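Local coordinates for protein lovastatin nonaketide synthase, polyketide synthase component (Aspergillus terreus, PDB 7CPX) that builds the nonaketide core of the cholesterol-lowering drug lovastatin from malonyl-CoA, as a homodimeric, multidomain iterative polyketide synthase working with the separate protein LovC, at residues 1840-1851 and 2111-2120; 1877-1885 and 1941-1952. The protein carries 2 engineered substitutions. All coordinates share one frame; numbering follows the deposited sequence.

Interaction 1 of 2, residues 1840-1851 and 2111-2120; sequences LQTARDSSSYFL and CTQFAAHADK
The rings of Tyr1849 and Phe2114 meet at a slant, neither stacked nor edge-to-face. Phe2114, from helix 2111-2117, brings its CE1 over one face of the Tyr1849 ring, displaced toward the rim, with the two planes inclined at 54° and the centroids 5.1 Å apart. The phenylalanine ring gets there because its CG lies opposite the backbone N (chi1 -174°), which swings it off the helix flank toward the hairpin of strands 1838-1842 and 1849-1853. Leu1840 closes in from the other strand, its CD2 lying 3.6 Å from Phe2114 CD1, while its CD1 rests 3.8 Å from Ala2115 CB. At the start of the helix, Leu1851 spreads its two methyl carbons against Cys2111, CD1 being 4.1 Å from SG.

Beyond the helix, Lys2120 bends at chi2 (-83°), so that its methylenes run beside the hairpin turn, CD 3.6 Å from Ser1846 CB and CG 3.7 Å from Tyr1849 OH. The turn, type I from Ala1843 to Ser1846, overlaps an Asx turn in which Asp1845 OD1 accepts from Ser1847 N. Asp2067 takes a hydrogen bond from Thr1842 OG1 and also touches Lys2120.

Hairpin and helix belong to what is probably the inactive enoylreductase-like domain. A weak bond from Ser1848 OG to Ala2118 O, at 3.3 Å, is the one hydrogen bond joining the two segments. The hairpin is therefore held to the helix chiefly by its hydrocarbon and aromatic surface, with Ile2129 of a neighbouring strand extending the apolar cluster.

Interaction 2 of 2, residues 1877-1885 and 1941-1952; sequences CPHALRVQA and TVLAAAVLAETV. Engineered in segment 1877-1885: Gln1884 (natural residue Gly), Ala1885 (natural residue Gln).
Cys1877 meets Thr1941 first, its SG approaching the methyl CG2 at 3.4 Å. The threonine hydroxyl bonds Ser1937 O one turn back in the helix, while CG2, anti to the backbone N, meets the strand. After the corner at Pro1878 and His1879, Leu1881 points at the helix and crosses Thr1941 at about a right angle, CD1 lying 3.6 Å from CG2 of the threonine. Its other methyl, whose exact position is less certain, turns to the small side chains of the next helical turn, with CD2 3.7 Å from Ala1945 CB.

Arg1882 extends fully from CG to NE. Its aliphatic part passes across Leu1948 almost perpendicularly, Arg1882 CG 3.4 Å from Leu1948 CD2, and carries the guanidinium to Val1952, whose CG1 sits 4.2 Å above the centre of one face. Arg1882 also packs on Gly2055 of the second subunit. Val1883 has its CB pointing away from the helix. Next come two engineered residues, Gln1884 and Ala1885; Leu1948 CD2 lies against the backbone from Arg1882 to Ala1885, 3.9 Å from Ala1885 N.

Over 1880-1883 and 1941-1952 the axes approach to 7.6 Å, with N-to-C directions 36° apart. The helix leads toward a parallel, Rossmann-like sheet that includes strands 1964-1968 and 1988-1993, consistent with an inactive enoylreductase-like domain whose activity LovC supplies. Strand 1887-1898 pairs with the strand through Leu1881 and Phe1889, while helices 1972-1985 and 2085-2095 pack on the helix at Leu1943.

The two contacts have centres 21 Å apart and meet at the corner formed by Pro1878 and His1879. There Phe2114 CZ of interaction 1 packs 3.3 Å from Pro1878 CB of interaction 2, and Tyr1849 OH lies 3.7 Å from His1879 ND1. Strand 1849-1853 is followed directly by strand 1869-1883, so the hairpin that meets helix 2111-2117 leads into the strand that meets helix 1935-1953; residues 2111-2120 return much later in sequence to join them. Both contacts lie away from the annotated catalytic residues and the NADP pocket, and are structural packing. Interaction 2 alone comes up to the second subunit, through Arg1882.

Interaction 1 of 2, residues 1840-1851 and 2111-2120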
ATOM      1  N   LEU A1840      22.351  15.953  37.406  1.00112.25           N
ATOM      2  CA  LEU A1840      22.459  15.515  36.017  1.00112.25           C
ATOM      3  C   LEU A1840      21.219  14.689  35.713  1.00112.25           C
ATOM      4  O   LEU A1840      21.240  13.458  35.714  1.00112.25           O
ATOM      5  CB  LEU A1840      23.745  14.728  35.802  1.00112.25           C
ATOM      6  CG  LEU A1840      24.083  14.272  34.383  1.00112.25           C
ATOM      7  CD1 LEU A1840      23.585  15.252  33.338  1.00112.25           C
ATOM      8  CD2 LEU A1840      25.584  14.104  34.264  1.00112.25           C
ATOM      9  N   GLN A1841      20.119  15.388  35.451  1.00109.86           N
ATOM     10  CA  GLN A1841      18.807  14.773  35.354  1.00109.86           C
ATOM     11  C   GLN A1841      18.547  14.263  33.944  1.00109.86           C
ATOM     12  O   GLN A1841      18.910  14.906  32.955  1.00109.86           O
ATOM     13  CB  GLN A1841      17.726  15.781  35.745  1.00109.86           C
ATOM     14  CG  GLN A1841      16.318  15.215  35.790  1.00109.86           C
ATOM     15  CD  GLN A1841      16.116  14.251  36.940  1.00109.86           C
ATOM     16  OE1 GLN A1841      16.288  13.042  36.791  1.00109.86           O
ATOM     17  NE2 GLN A1841      15.747  14.784  38.098  1.00109.86           N
ATOM     18  N   THR A1842      17.914  13.097  33.865  1.00115.58           N
ATOM     19  CA  THR A1842      17.468  12.566  32.587  1.00115.58           C
ATOM     20  C   THR A1842      16.228  13.312  32.109  1.00115.58           C
ATOM     21  O   THR A1842      15.417  13.793  32.905  1.00115.58           O
ATOM     22  CB  THR A1842      17.156  11.075  32.707  1.00115.58           C
ATOM     23  OG1 THR A1842      16.827  10.546  31.416  1.00115.58           O
ATOM     24  CG2 THR A1842      15.982  10.851  33.658  1.00115.58           C
ATOM     25  N   ALA A1843      16.081  13.401  30.790  1.00112.36           N
ATOM     26  CA  ALA A1843      14.904  14.036  30.222  1.00112.36           C
ATOM     27  C   ALA A1843      13.651  13.251  30.596  1.00112.36           C
ATOM     28  O   ALA A1843      13.701  12.059  30.915  1.00112.36           O
ATOM     29  CB  ALA A1843      15.030  14.138  28.703  1.00112.36           C
ATOM     30  N   ARG A1844      12.510  13.940  30.557  1.00103.19           N
ATOM     31  CA  ARG A1844      11.249  13.284  30.890  1.00103.19           C
ATOM     32  C   ARG A1844      11.020  12.082  29.986  1.00103.19           C
ATOM     33  O   ARG A1844      10.685  10.988  30.453  1.00103.19           O
ATOM     34  CB  ARG A1844      10.073  14.253  30.760  1.00103.19           C
ATOM     35  CG  ARG A1844      10.342  15.722  31.077  1.00103.19           C
ATOM     36  CD  ARG A1844       9.114  16.550  30.732  1.00103.19           C
ATOM     37  NE  ARG A1844       7.888  15.792  30.947  1.00103.19           N
ATOM     38  CZ  ARG A1844       6.712  16.097  30.416  1.00103.19           C
ATOM     39  NH1 ARG A1844       6.551  17.168  29.659  1.00103.19           N
ATOM     40  NH2 ARG A1844       5.667  15.313  30.663  1.00103.19           N
ATOM     41  N   ASP A1845      11.197  12.274  28.682  1.00114.14           N
ATOM     42  CA  ASP A1845      11.108  11.189  27.714  1.00114.14           C
ATOM     43  C   ASP A1845      12.369  10.340  27.680  1.00114.14           C
ATOM     44  O   ASP A1845      12.467   9.437  26.841  1.00114.14           O
ATOM     45  CB  ASP A1845      10.830  11.757  26.320  1.00114.14           C
ATOM     46  CG  ASP A1845      11.909  12.716  25.854  1.00114.14           C
ATOM     47  OD1 ASP A1845      12.853  12.978  26.629  1.00114.14           O
ATOM     48  OD2 ASP A1845      11.812  13.212  24.711  1.00114.14           O
ATOM     49  N   SER A1846      13.331  10.610  28.562  1.00117.54           N
ATOM     50  CA  SER A1846      14.597   9.883  28.595  1.00117.54           C
ATOM     51  C   SER A1846      15.372  10.056  27.293  1.00117.54           C
ATOM     52  O   SER A1846      16.150   9.185  26.900  1.00117.54           O
ATOM     53  CB  SER A1846      14.372   8.399  28.890  1.00117.54           C
ATOM     54  OG  SER A1846      13.660   8.224  30.103  1.00117.54           O
ATOM     55  N   SER A1847      15.156  11.182  26.610  1.00115.50           N
ATOM     56  CA  SER A1847      15.869  11.436  25.364  1.00115.50           C
ATOM     57  C   SER A1847      17.367  11.567  25.606  1.00115.50           C
ATOM     58  O   SER A1847      18.179  11.015  24.852  1.00115.50           O
ATOM     59  CB  SER A1847      15.318  12.696  24.699  1.00115.50           C
ATOM     60  OG  SER A1847      15.995  12.973  23.486  1.00115.50           O
ATOM     61  N   SER A1848      17.754  12.292  26.649  1.00113.60           N
ATOM     62  CA  SER A1848      19.161  12.510  26.964  1.00113.60           C
ATOM     63  C   SER A1848      19.258  13.007  28.402  1.00113.60           C
ATOM     64  O   SER A1848      18.277  12.982  29.154  1.00113.60           O
ATOM     65  CB  SER A1848      19.794  13.493  25.974  1.00113.60           C
ATOM     66  OG  SER A1848      21.163  13.699  26.268  1.00113.60           O
ATOM     67  N   TYR A1849      20.449  13.461  28.784  1.00114.52           N
ATOM     68  CA  TYR A1849      20.713  13.986  30.113  1.00114.52           C
ATOM     69  C   TYR A1849      21.066  15.466  30.027  1.00114.52           C
ATOM     70  O   TYR A1849      21.648  15.926  29.041  1.00114.52           O
ATOM     71  CB  TYR A1849      21.859  13.228  30.790  1.00114.52           C
ATOM     72  CG  TYR A1849      21.557  11.775  31.070  1.00114.52           C
ATOM     73  CD1 TYR A1849      20.955  11.390  32.258  1.00114.52           C
ATOM     74  CD2 TYR A1849      21.879  10.790  30.150  1.00114.52           C
ATOM     75  CE1 TYR A1849      20.680  10.066  32.523  1.00114.52           C
ATOM     76  CE2 TYR A1849      21.607   9.460  30.405  1.00114.52           C
ATOM     77  CZ  TYR A1849      21.007   9.104  31.593  1.00114.52           C
ATOM     78  OH  TYR A1849      20.734   7.781  31.852  1.00114.52           O
ATOM     79  N   PHE A1850      20.709  16.207  31.073  1.00108.33           N
ATOM     80  CA  PHE A1850      21.007  17.628  31.136  1.00108.33           C
ATOM     81  C   PHE A1850      21.210  18.033  32.587  1.00108.33           C
ATOM     82  O   PHE A1850      20.634  17.437  33.499  1.00108.33           O
ATOM     83  CB  PHE A1850      19.888  18.470  30.512  1.00108.33           C
ATOM     84  CG  PHE A1850      18.520  18.151  31.048  1.00108.33           C
ATOM     85  CD1 PHE A1850      18.158  18.522  32.331  1.00108.33           C
ATOM     86  CD2 PHE A1850      17.596  17.487  30.265  1.00108.33           C
ATOM     87  CE1 PHE A1850      16.905  18.231  32.824  1.00108.33           C
ATOM     88  CE2 PHE A1850      16.339  17.195  30.750  1.00108.33           C
ATOM     89  CZ  PHE A1850      15.992  17.567  32.033  1.00108.33           C
ATOM     90  N   LEU A1851      22.023  19.062  32.789  1.00109.86           N
ATOM     91  CA  LEU A1851      22.205  19.631  34.115  1.00109.86           C
ATOM     92  C   LEU A1851      20.997  20.486  34.468  1.00109.86           C
ATOM     93  O   LEU A1851      20.552  21.308  33.660  1.00109.86           O
ATOM     94  CB  LEU A1851      23.481  20.469  34.164  1.00109.86           C
ATOM     95  CG  LEU A1851      24.780  19.724  33.860  1.00109.86           C
ATOM     96  CD1 LEU A1851      25.947  20.694  33.754  1.00109.86           C
ATOM     97  CD2 LEU A1851      25.052  18.678  34.924  1.00109.86           C
ATOM     98  N   CYS A2111      30.713  16.197  33.828  1.00117.49           N
ATOM     99  CA  CYS A2111      29.255  16.211  33.774  1.00117.49           C
ATOM    100  C   CYS A2111      28.759  16.920  32.523  1.00117.49           C
ATOM    101  O   CYS A2111      27.780  16.491  31.903  1.00117.49           O
ATOM    102  CB  CYS A2111      28.694  16.886  35.026  1.00117.49           C
ATOM    103  SG  CYS A2111      29.133  18.632  35.185  1.00117.49           S
ATOM    104  N   THR A2112      29.420  18.013  32.138  1.00117.83           N
ATOM    105  CA  THR A2112      29.019  18.729  30.932  1.00117.83           C
ATOM    106  C   THR A2112      29.149  17.839  29.704  1.00117.83           C
ATOM    107  O   THR A2112      28.241  17.778  28.866  1.00117.83           O
ATOM    108  CB  THR A2112      29.864  19.992  30.769  1.00117.83           C
ATOM    109  OG1 THR A2112      31.251  19.639  30.698  1.00117.83           O
ATOM    110  CG2 THR A2112      29.642  20.936  31.938  1.00117.83           C
ATOM    111  N   GLN A2113      30.273  17.129  29.584  1.00119.52           N
ATOM    112  CA  GLN A2113      30.471  16.256  28.432  1.00119.52           C
ATOM    113  C   GLN A2113      29.438  15.138  28.408  1.00119.52           C
ATOM    114  O   GLN A2113      28.899  14.805  27.347  1.00119.52           O
ATOM    115  CB  GLN A2113      31.887  15.678  28.447  1.00119.52           C
ATOM    116  CG  GLN A2113      32.251  14.924  27.176  1.00119.52           C
ATOM    117  CD  GLN A2113      33.674  14.402  27.187  1.00119.52           C
ATOM    118  OE1 GLN A2113      34.366  14.471  28.202  1.00119.52           O
ATOM    119  NE2 GLN A2113      34.121  13.879  26.053  1.00119.52           N
ATOM    120  N   PHE A2114      29.153  14.544  29.568  1.00117.45           N
ATOM    121  CA  PHE A2114      28.148  13.488  29.626  1.00117.45           C
ATOM    122  C   PHE A2114      26.787  14.016  29.195  1.00117.45           C
ATOM    123  O   PHE A2114      26.114  13.418  28.347  1.00117.45           O
ATOM    124  CB  PHE A2114      28.078  12.910  31.040  1.00117.45           C
ATOM    125  CG  PHE A2114      27.179  11.712  31.164  1.00117.45           C
ATOM    126  CD1 PHE A2114      25.830  11.864  31.431  1.00117.45           C
ATOM    127  CD2 PHE A2114      27.684  10.433  31.016  1.00117.45           C
ATOM    128  CE1 PHE A2114      25.002  10.765  31.548  1.00117.45           C
ATOM    129  CE2 PHE A2114      26.863   9.329  31.130  1.00117.45           C
ATOM    130  CZ  PHE A2114      25.519   9.495  31.395  1.00117.45           C
ATOM    131  N   ALA A2115      26.373  15.154  29.753  1.00115.73           N
ATOM    132  CA  ALA A2115      25.080  15.721  29.391  1.00115.73           C
ATOM    133  C   ALA A2115      25.022  16.044  27.906  1.00115.73           C
ATOM    134  O   ALA A2115      23.968  15.912  27.273  1.00115.73           O
ATOM    135  CB  ALA A2115      24.806  16.974  30.222  1.00115.73           C
ATOM    136  N   ALA A2116      26.148  16.469  27.329  1.00120.53           N
ATOM    137  CA  ALA A2116      26.157  16.837  25.919  1.00120.53           C
ATOM    138  C   ALA A2116      26.129  15.616  25.008  1.00120.53           C
ATOM    139  O   ALA A2116      25.549  15.677  23.918  1.00120.53           O
ATOM    140  CB  ALA A2116      27.386  17.693  25.610  1.00120.53           C
ATOM    141  N   HIS A2117      26.739  14.504  25.429  1.00120.28           N
ATOM    142  CA  HIS A2117      26.939  13.363  24.548  1.00120.28           C
ATOM    143  C   HIS A2117      26.377  12.049  25.074  1.00120.28           C
ATOM    144  O   HIS A2117      26.411  11.054  24.341  1.00120.28           O
ATOM    145  CB  HIS A2117      28.437  13.173  24.267  1.00120.28           C
ATOM    146  CG  HIS A2117      29.137  14.431  23.860  1.00120.28           C
ATOM    147  ND1 HIS A2117      28.844  15.101  22.691  1.00120.28           N
ATOM    148  CD2 HIS A2117      30.114  15.144  24.467  1.00120.28           C
ATOM    149  CE1 HIS A2117      29.612  16.172  22.596  1.00120.28           C
ATOM    150  NE2 HIS A2117      30.392  16.221  23.660  1.00120.28           N
ATOM    151  N   ALA A2118      25.867  12.005  26.300  1.00118.60           N
ATOM    152  CA  ALA A2118      25.335  10.758  26.825  1.00118.60           C
ATOM    153  C   ALA A2118      23.967  10.461  26.219  1.00118.60           C
ATOM    154  O   ALA A2118      23.324  11.317  25.603  1.00118.60           O
ATOM    155  CB  ALA A2118      25.236  10.808  28.347  1.00118.60           C
ATOM    156  N   ASP A2119      23.522   9.221  26.405  1.00119.72           N
ATOM    157  CA  ASP A2119      22.236   8.778  25.885  1.00119.72           C
ATOM    158  C   ASP A2119      21.623   7.801  26.875  1.00119.72           C
ATOM    159  O   ASP A2119      22.263   6.815  27.252  1.00119.72           O
ATOM    160  CB  ASP A2119      22.396   8.118  24.512  1.00119.72           C
ATOM    161  CG  ASP A2119      21.068   7.775  23.871  1.00119.72           C
ATOM    162  OD1 ASP A2119      20.017   8.087  24.473  1.00119.72           O
ATOM    163  OD2 ASP A2119      21.071   7.191  22.768  1.00119.72           O
ATOM    164  N   LYS A2120      20.386   8.078  27.291  1.00118.78           N
ATOM    165  CA  LYS A2120      19.719   7.203  28.247  1.00118.78           C
ATOM    166  C   LYS A2120      19.514   5.811  27.667  1.00118.78           C
ATOM    167  O   LYS A2120      19.737   4.806  28.352  1.00118.78           O
ATOM    168  CB  LYS A2120      18.381   7.812  28.666  1.00118.78           C
ATOM    169  CG  LYS A2120      17.689   7.100  29.823  1.00118.78           C
ATOM    170  CD  LYS A2120      16.886   5.884  29.366  1.00118.78           C
ATOM    171  CE  LYS A2120      15.924   5.414  30.445  1.00118.78           C
ATOM    172  NZ  LYS A2120      15.032   4.325  29.959  1.00118.78           N
TER

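Interaction 2 of 2, residues 1877-1885 and 1941-1952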
ATOM      1  N   CYS A1877      28.190   8.128  39.723  1.00119.71           N
ATOM      2  CA  CYS A1877      27.753   7.204  38.685  1.00119.71           C
ATOM      3  C   CYS A1877      26.505   7.755  38.001  1.00119.71           C
ATOM      4  O   CYS A1877      25.516   8.049  38.680  1.00119.71           O
ATOM      5  CB  CYS A1877      27.461   5.830  39.273  1.00119.71           C
ATOM      6  SG  CYS A1877      26.884   4.628  38.058  1.00119.71           S
ATOM      7  N   PRO A1878      26.508   7.913  36.674  1.00117.66           N
ATOM      8  CA  PRO A1878      25.334   8.514  36.016  1.00117.66           C
ATOM      9  C   PRO A1878      24.042   7.766  36.279  1.00117.66           C
ATOM     10  O   PRO A1878      22.988   8.399  36.426  1.00117.66           O
ATOM     11  CB  PRO A1878      25.701   8.476  34.526  1.00117.66           C
ATOM     12  CG  PRO A1878      27.159   8.212  34.463  1.00117.66           C
ATOM     13  CD  PRO A1878      27.528   7.480  35.704  1.00117.66           C
ATOM     14  N   HIS A1879      24.090   6.441  36.340  1.00117.84           N
ATOM     15  CA  HIS A1879      22.901   5.612  36.469  1.00117.84           C
ATOM     16  C   HIS A1879      22.701   5.195  37.919  1.00117.84           C
ATOM     17  O   HIS A1879      23.660   4.862  38.621  1.00117.84           O
ATOM     18  CB  HIS A1879      23.018   4.373  35.584  1.00117.84           C
ATOM     19  CG  HIS A1879      23.707   4.630  34.281  1.00117.84           C
ATOM     20  ND1 HIS A1879      23.075   5.223  33.210  1.00117.84           N
ATOM     21  CD2 HIS A1879      24.976   4.382  33.879  1.00117.84           C
ATOM     22  CE1 HIS A1879      23.924   5.327  32.203  1.00117.84           C
ATOM     23  NE2 HIS A1879      25.084   4.824  32.583  1.00117.84           N
ATOM     24  N   ALA A1880      21.448   5.219  38.363  1.00118.80           N
ATOM     25  CA  ALA A1880      21.113   4.779  39.709  1.00118.80           C
ATOM     26  C   ALA A1880      21.085   3.259  39.763  1.00118.80           C
ATOM     27  O   ALA A1880      20.535   2.608  38.870  1.00118.80           O
ATOM     28  CB  ALA A1880      19.762   5.345  40.142  1.00118.80           C
ATOM     29  N   LEU A1881      21.676   2.698  40.811  1.00119.10           N
ATOM     30  CA  LEU A1881      21.763   1.256  40.979  1.00119.10           C
ATOM     31  C   LEU A1881      20.799   0.788  42.060  1.00119.10           C
ATOM     32  O   LEU A1881      20.730   1.374  43.144  1.00119.10           O
ATOM     33  CB  LEU A1881      23.186   0.833  41.337  1.00119.10           C
ATOM     34  CG  LEU A1881      24.163   0.774  40.164  1.00119.10           C
ATOM     35  CD1 LEU A1881      24.422   2.160  39.601  1.00119.10           C
ATOM     36  CD2 LEU A1881      25.457   0.122  40.597  1.00119.10           C
ATOM     37  N   ARG A1882      20.059  -0.273  41.754  1.00120.45           N
ATOM     38  CA  ARG A1882      19.167  -0.868  42.737  1.00120.45           C
ATOM     39  C   ARG A1882      19.977  -1.436  43.895  1.00120.45           C
ATOM     40  O   ARG A1882      21.046  -2.022  43.698  1.00120.45           O
ATOM     41  CB  ARG A1882      18.324  -1.963  42.087  1.00120.45           C
ATOM     42  CG  ARG A1882      17.226  -2.523  42.972  1.00120.45           C
ATOM     43  CD  ARG A1882      16.518  -3.680  42.290  1.00120.45           C
ATOM     44  NE  ARG A1882      15.419  -4.205  43.092  1.00120.45           N
ATOM     45  CZ  ARG A1882      14.697  -5.269  42.768  1.00120.45           C
ATOM     46  NH1 ARG A1882      14.934  -5.955  41.662  1.00120.45           N
ATOM     47  NH2 ARG A1882      13.713  -5.656  43.575  1.00120.45           N
ATOM     48  N   VAL A1883      19.467  -1.253  45.109  1.00121.95           N
ATOM     49  CA  VAL A1883      20.180  -1.615  46.328  1.00121.95           C
ATOM     50  C   VAL A1883      19.255  -2.467  47.188  1.00121.95           C
ATOM     51  O   VAL A1883      18.330  -1.945  47.822  1.00121.95           O
ATOM     52  CB  VAL A1883      20.658  -0.375  47.094  1.00121.95           C
ATOM     53  CG1 VAL A1883      21.110  -0.755  48.490  1.00121.95           C
ATOM     54  CG2 VAL A1883      21.780   0.306  46.331  1.00121.95           C
ATOM     55  N   GLN A1884      19.511  -3.775  47.208  1.00125.25           N
ATOM     56  CA  GLN A1884      18.806  -4.733  48.062  1.00125.25           C
ATOM     57  C   GLN A1884      17.321  -4.399  48.178  1.00125.25           C
ATOM     58  O   GLN A1884      16.740  -4.378  49.265  1.00125.25           O
ATOM     59  CB  GLN A1884      19.455  -4.812  49.444  1.00125.25           C
ATOM     60  CG  GLN A1884      19.520  -3.487  50.189  1.00125.25           C
ATOM     61  CD  GLN A1884      19.479  -3.666  51.693  1.00125.25           C
ATOM     62  OE1 GLN A1884      20.431  -3.330  52.398  1.00125.25           O
ATOM     63  NE2 GLN A1884      18.368  -4.194  52.195  1.00125.25           N
ATOM     64  N   ALA A1885      16.703  -4.123  47.029  1.00122.19           N
ATOM     65  CA  ALA A1885      15.265  -3.889  46.959  1.00122.19           C
ATOM     66  C   ALA A1885      14.839  -2.643  47.731  1.00122.19           C
ATOM     67  O   ALA A1885      13.642  -2.363  47.841  1.00122.19           O
ATOM     68  CB  ALA A1885      14.503  -5.109  47.483  1.00122.19           C
ATOM     69  N   THR A1941      30.354   1.280  42.625  1.00125.07           N
ATOM     70  CA  THR A1941      29.161   1.113  41.802  1.00125.07           C
ATOM     71  C   THR A1941      29.045  -0.322  41.306  1.00125.07           C
ATOM     72  O   THR A1941      27.973  -0.942  41.373  1.00125.07           O
ATOM     73  CB  THR A1941      29.221   2.082  40.619  1.00125.07           C
ATOM     74  OG1 THR A1941      29.297   3.428  41.101  1.00125.07           O
ATOM     75  CG2 THR A1941      28.006   1.932  39.717  1.00125.07           C
ATOM     76  N   VAL A1942      30.150  -0.859  40.792  1.00126.01           N
ATOM     77  CA  VAL A1942      30.154  -2.228  40.297  1.00126.01           C
ATOM     78  C   VAL A1942      29.737  -3.185  41.400  1.00126.01           C
ATOM     79  O   VAL A1942      28.946  -4.110  41.180  1.00126.01           O
ATOM     80  CB  VAL A1942      31.543  -2.580  39.737  1.00126.01           C
ATOM     81  CG1 VAL A1942      31.706  -4.078  39.655  1.00126.01           C
ATOM     82  CG2 VAL A1942      31.741  -1.940  38.374  1.00126.01           C
ATOM     83  N   LEU A1943      30.259  -2.977  42.607  1.00126.87           N
ATOM     84  CA  LEU A1943      29.940  -3.886  43.698  1.00126.87           C
ATOM     85  C   LEU A1943      28.530  -3.679  44.222  1.00126.87           C
ATOM     86  O   LEU A1943      27.913  -4.636  44.691  1.00126.87           O
ATOM     87  CB  LEU A1943      30.947  -3.737  44.836  1.00126.87           C
ATOM     88  CG  LEU A1943      32.234  -4.550  44.707  1.00126.87           C
ATOM     89  CD1 LEU A1943      31.935  -6.032  44.520  1.00126.87           C
ATOM     90  CD2 LEU A1943      33.094  -4.034  43.572  1.00126.87           C
ATOM     91  N   ALA A1944      27.996  -2.462  44.148  1.00122.74           N
ATOM     92  CA  ALA A1944      26.589  -2.269  44.473  1.00122.74           C
ATOM     93  C   ALA A1944      25.720  -3.090  43.534  1.00122.74           C
ATOM     94  O   ALA A1944      24.809  -3.805  43.971  1.00122.74           O
ATOM     95  CB  ALA A1944      26.228  -0.788  44.392  1.00122.74           C
ATOM     96  N   ALA A1945      26.014  -3.024  42.233  1.00121.30           N
ATOM     97  CA  ALA A1945      25.252  -3.815  41.272  1.00121.30           C
ATOM     98  C   ALA A1945      25.411  -5.308  41.538  1.00121.30           C
ATOM     99  O   ALA A1945      24.430  -6.063  41.510  1.00121.30           O
ATOM    100  CB  ALA A1945      25.693  -3.478  39.848  1.00121.30           C
ATOM    101  N   ALA A1946      26.642  -5.751  41.802  1.00122.96           N
ATOM    102  CA  ALA A1946      26.887  -7.172  42.022  1.00122.96           C
ATOM    103  C   ALA A1946      26.184  -7.670  43.278  1.00122.96           C
ATOM    104  O   ALA A1946      25.585  -8.751  43.273  1.00122.96           O
ATOM    105  CB  ALA A1946      28.390  -7.433  42.112  1.00122.96           C
ATOM    106  N   VAL A1947      26.248  -6.899  44.363  1.00124.12           N
ATOM    107  CA  VAL A1947      25.597  -7.303  45.602  1.00124.12           C
ATOM    108  C   VAL A1947      24.088  -7.307  45.427  1.00124.12           C
ATOM    109  O   VAL A1947      23.391  -8.165  45.975  1.00124.12           O
ATOM    110  CB  VAL A1947      26.032  -6.386  46.758  1.00124.12           C
ATOM    111  CG1 VAL A1947      25.220  -6.688  48.007  1.00124.12           C
ATOM    112  CG2 VAL A1947      27.516  -6.560  47.036  1.00124.12           C
ATOM    113  N   LEU A1948      23.555  -6.354  44.659  1.00123.50           N
ATOM    114  CA  LEU A1948      22.132  -6.383  44.345  1.00123.50           C
ATOM    115  C   LEU A1948      21.771  -7.674  43.624  1.00123.50           C
ATOM    116  O   LEU A1948      20.790  -8.344  43.971  1.00123.50           O
ATOM    117  CB  LEU A1948      21.771  -5.165  43.492  1.00123.50           C
ATOM    118  CG  LEU A1948      20.314  -4.934  43.067  1.00123.50           C
ATOM    119  CD1 LEU A1948      19.808  -5.990  42.087  1.00123.50           C
ATOM    120  CD2 LEU A1948      19.394  -4.844  44.275  1.00123.50           C
ATOM    121  N   ALA A1949      22.562  -8.039  42.614  1.00121.54           N
ATOM    122  CA  ALA A1949      22.277  -9.256  41.862  1.00121.54           C
ATOM    123  C   ALA A1949      22.330 -10.481  42.764  1.00121.54           C
ATOM    124  O   ALA A1949      21.473 -11.368  42.674  1.00121.54           O
ATOM    125  CB  ALA A1949      23.265  -9.400  40.705  1.00121.54           C
ATOM    126  N   GLU A1950      23.330 -10.544  43.644  1.00123.43           N
ATOM    127  CA  GLU A1950      23.469 -11.700  44.526  1.00123.43           C
ATOM    128  C   GLU A1950      22.365 -11.751  45.573  1.00123.43           C
ATOM    129  O   GLU A1950      21.942 -12.842  45.971  1.00123.43           O
ATOM    130  CB  GLU A1950      24.835 -11.676  45.212  1.00123.43           C
ATOM    131  CG  GLU A1950      26.016 -11.709  44.257  1.00123.43           C
ATOM    132  CD  GLU A1950      26.073 -12.980  43.441  1.00123.43           C
ATOM    133  OE1 GLU A1950      25.592 -14.023  43.927  1.00123.43           O
ATOM    134  OE2 GLU A1950      26.598 -12.934  42.309  1.00123.43           O
ATOM    135  N   THR A1951      21.885 -10.592  46.030  1.00125.16           N
ATOM    136  CA  THR A1951      20.961 -10.556  47.157  1.00125.16           C
ATOM    137  C   THR A1951      19.518 -10.748  46.708  1.00125.16           C
ATOM    138  O   THR A1951      18.787 -11.560  47.285  1.00125.16           O
ATOM    139  CB  THR A1951      21.111  -9.231  47.909  1.00125.16           C
ATOM    140  OG1 THR A1951      22.479  -9.051  48.297  1.00125.16           O
ATOM    141  CG2 THR A1951      20.227  -9.210  49.150  1.00125.16           C
ATOM    142  N   VAL A1952      19.086 -10.009  45.682  1.00124.41           N
ATOM    143  CA  VAL A1952      17.692 -10.103  45.255  1.00124.41           C
ATOM    144  C   VAL A1952      17.361 -11.523  44.823  1.00124.41           C
ATOM    145  O   VAL A1952      16.205 -11.954  44.911  1.00124.41           O
ATOM    146  CB  VAL A1952      17.402  -9.095  44.125  1.00124.41           C
ATOM    147  CG1 VAL A1952      17.716  -7.676  44.580  1.00124.41           C
ATOM    148  CG2 VAL A1952      18.185  -9.459  42.871  1.00124.41           C
TER